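Local coordinates for interferon-activable protein 202 (Mus musculus, PDB 4L5Q) that binds double-stranded DNA without sequence specificity through this first HIN-200 domain and restrains AIM2 inflammasome activation, probably by sequestering cytosolic DNA, at residues Gln173-His178 and His193-Gly198. Sequence-based numbering, arbitrary orientation.
Sequences QLFSFH and HSFIKG
Two groups grip the hydroxyl of Ser-194: its OG donates to Ser-176 O at 2.8 Å, from above the carbonyl plane, and also hydrogen-bonds the backbone N of Gly-191. Setting OG beside its own backbone N (chi1 -62°) lets this short side chain reach both. The bond to Ser-176 lies where strand 171-180 turns a corner, Ser-176 and Phe-177 together facing Ile-126 in a G1 beta bulge, and so extends the pairing beyond the last antiparallel bridge. There Phe-175 and Phe-195 form a hydrogen-bonded pair, with Phe-175 N to Phe-195 O at 2.8 Å; at the far end Gln-173 and Lys-197 form another, its shorter bond running from Gln-173 N to Lys-197 O at 2.7 Å.

The two sheet faces are filled differently. On one, the rings of Phe-175 and Phe-195 lie side by side, obliquely turned with planes at 50°, and CD1 of Phe-175 comes 3.8 Å from CD2 of Phe-195. Both segments belong to the second of the domain's two OB folds; from the first, Phe-29 stacks on Phe-195, and His-40, which mediates interaction with TP53BP1, packs against Phe-175. On the opposite face stand Leu-174 and Ile-196, Leu-174 CD2 alongside Ile-196 CG1 at 4.0 Å. Phe-177, beyond the corner, crosses Ile-196 at about a right angle, its CZ 3.5 Å from Ile-196 CG1 at the ring edge. Ser-194 CB makes a CH-pi contact over one face of this ring. Were Phe-177 an alanine, both contacts would probably be lost and a gap left toward Val-155.

Four backbone hydrogen bonds thus set the register where the last strand of the second OB fold pairs with strand 171-180, the serine bond carries the pairing past the bulge, and one apolar face feeds the core while the other joins the tandem folds.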
loop_
_atom_site.group_PDB
_atom_site.type_symbol
_atom_site.label_atom_id
_atom_site.label_comp_id
_atom_site.label_asym_id
_atom_site.label_seq_id
_atom_site.Cartn_x
_atom_site.Cartn_y
_atom_site.Cartn_z
ATOM N N GLN A 173 6.281 -9.344 1.696
ATOM C CA GLN A 173 5.843 -8.140 1.013
ATOM C C GLN A 173 4.943 -7.348 1.955
ATOM O O GLN A 173 3.856 -7.802 2.312
ATOM C CB GLN A 173 5.126 -8.469 -0.296
ATOM C CG GLN A 173 4.941 -7.243 -1.181
ATOM C CD GLN A 173 4.480 -7.591 -2.577
ATOM O OE1 GLN A 173 4.159 -8.743 -2.871
ATOM N NE2 GLN A 173 4.447 -6.591 -3.451
ATOM N N LEU A 174 5.416 -6.176 2.372
ATOM C CA LEU A 174 4.679 -5.329 3.306
ATOM C C LEU A 174 3.897 -4.254 2.554
ATOM O O LEU A 174 4.375 -3.702 1.556
ATOM C CB LEU A 174 5.635 -4.677 4.314
ATOM C CG LEU A 174 6.605 -5.591 5.072
ATOM C CD1 LEU A 174 7.494 -4.786 6.011
ATOM C CD2 LEU A 174 5.859 -6.667 5.839
ATOM N N PHE A 175 2.688 -3.969 3.027
ATOM C CA PHE A 175 1.869 -2.917 2.439
ATOM C C PHE A 175 1.402 -1.974 3.536
ATOM O O PHE A 175 0.889 -2.422 4.561
ATOM C CB PHE A 175 0.641 -3.512 1.741
ATOM C CG PHE A 175 0.955 -4.288 0.485
ATOM C CD1 PHE A 175 1.354 -5.615 0.554
ATOM C CD2 PHE A 175 0.823 -3.693 -0.767
ATOM C CE1 PHE A 175 1.631 -6.338 -0.603
ATOM C CE2 PHE A 175 1.099 -4.405 -1.928
ATOM C CZ PHE A 175 1.505 -5.733 -1.845
ATOM N N SER A 176 1.591 -0.676 3.319
ATOM C CA SER A 176 1.033 0.363 4.194
ATOM C C SER A 176 1.371 0.204 5.675
ATOM O O SER A 176 0.478 0.254 6.522
ATOM C CB SER A 176 -0.489 0.451 3.999
ATOM O OG SER A 176 -1.049 1.519 4.749
ATOM N N PHE A 177 2.651 0.011 5.986
ATOM C CA PHE A 177 3.114 0.035 7.376
ATOM C C PHE A 177 3.542 1.442 7.763
ATOM O O PHE A 177 4.044 2.192 6.927
ATOM C CB PHE A 177 4.282 -0.936 7.578
ATOM C CG PHE A 177 3.853 -2.363 7.791
ATOM C CD1 PHE A 177 3.291 -3.098 6.751
ATOM C CD2 PHE A 177 4.011 -2.968 9.030
ATOM C CE1 PHE A 177 2.887 -4.419 6.950
ATOM C CE2 PHE A 177 3.613 -4.285 9.238
ATOM C CZ PHE A 177 3.051 -5.012 8.196
ATOM N N HIS A 178 3.352 1.797 9.032
ATOM C CA HIS A 178 3.683 3.138 9.503
ATOM C C HIS A 178 5.124 3.226 9.986
ATOM O O HIS A 178 5.531 2.483 10.885
ATOM C CB HIS A 178 2.748 3.560 10.643
ATOM C CG HIS A 178 1.329 3.780 10.218
ATOM N ND1 HIS A 178 0.518 2.758 9.772
ATOM C CD2 HIS A 178 0.573 4.902 10.188
ATOM C CE1 HIS A 178 -0.673 3.243 9.473
ATOM N NE2 HIS A 178 -0.669 4.541 9.721
ATOM N N HIS A 193 -4.551 -0.327 7.653
ATOM C CA HIS A 193 -4.571 -0.880 6.303
ATOM C C HIS A 193 -3.368 -1.763 6.016
ATOM O O HIS A 193 -3.137 -2.156 4.871
ATOM C CB HIS A 193 -4.615 0.259 5.284
ATOM C CG HIS A 193 -5.766 1.192 5.479
ATOM N ND1 HIS A 193 -5.636 2.563 5.409
ATOM C CD2 HIS A 193 -7.071 0.952 5.751
ATOM C CE1 HIS A 193 -6.812 3.126 5.622
ATOM N NE2 HIS A 193 -7.700 2.171 5.833
ATOM N N SER A 194 -2.600 -2.070 7.054
ATOM C CA SER A 194 -1.379 -2.842 6.878
ATOM C C SER A 194 -1.697 -4.251 6.390
ATOM O O SER A 194 -2.693 -4.846 6.803
ATOM C CB SER A 194 -0.577 -2.871 8.176
ATOM O OG SER A 194 -0.181 -1.561 8.538
ATOM N N PHE A 195 -0.858 -4.766 5.494
ATOM C CA PHE A 195 -1.083 -6.075 4.892
ATOM C C PHE A 195 0.251 -6.749 4.614
ATOM O O PHE A 195 1.188 -6.111 4.124
ATOM C CB PHE A 195 -1.883 -5.926 3.596
ATOM C CG PHE A 195 -2.211 -7.230 2.921
ATOM C CD1 PHE A 195 -3.057 -8.155 3.531
ATOM C CD2 PHE A 195 -1.701 -7.520 1.658
ATOM C CE1 PHE A 195 -3.372 -9.357 2.903
ATOM C CE2 PHE A 195 -2.010 -8.715 1.020
ATOM C CZ PHE A 195 -2.846 -9.639 1.645
ATOM N N ILE A 196 0.336 -8.034 4.939
ATOM C CA ILE A 196 1.531 -8.821 4.655
ATOM C C ILE A 196 1.188 -9.985 3.724
ATOM O O ILE A 196 0.099 -10.554 3.796
ATOM C CB ILE A 196 2.180 -9.362 5.945
ATOM C CG1 ILE A 196 2.359 -8.244 6.968
ATOM C CG2 ILE A 196 3.522 -10.008 5.651
ATOM C CD1 ILE A 196 3.091 -8.688 8.232
ATOM N N LYS A 197 2.127 -10.319 2.844
ATOM C CA LYS A 197 1.949 -11.387 1.872
ATOM C C LYS A 197 3.321 -11.961 1.525
ATOM O O LYS A 197 4.318 -11.243 1.545
ATOM C CB LYS A 197 1.273 -10.835 0.612
ATOM C CG LYS A 197 1.149 -11.825 -0.537
ATOM C CD LYS A 197 1.113 -11.112 -1.885
ATOM C CE LYS A 197 -0.100 -10.209 -2.019
ATOM N NZ LYS A 197 -0.138 -9.524 -3.345
ATOM N N GLY A 198 3.380 -13.252 1.216
ATOM C CA GLY A 198 4.620 -13.860 0.764
ATOM C C GLY A 198 5.003 -13.406 -0.633
ATOM O O GLY A 198 4.555 -12.353 -1.089
#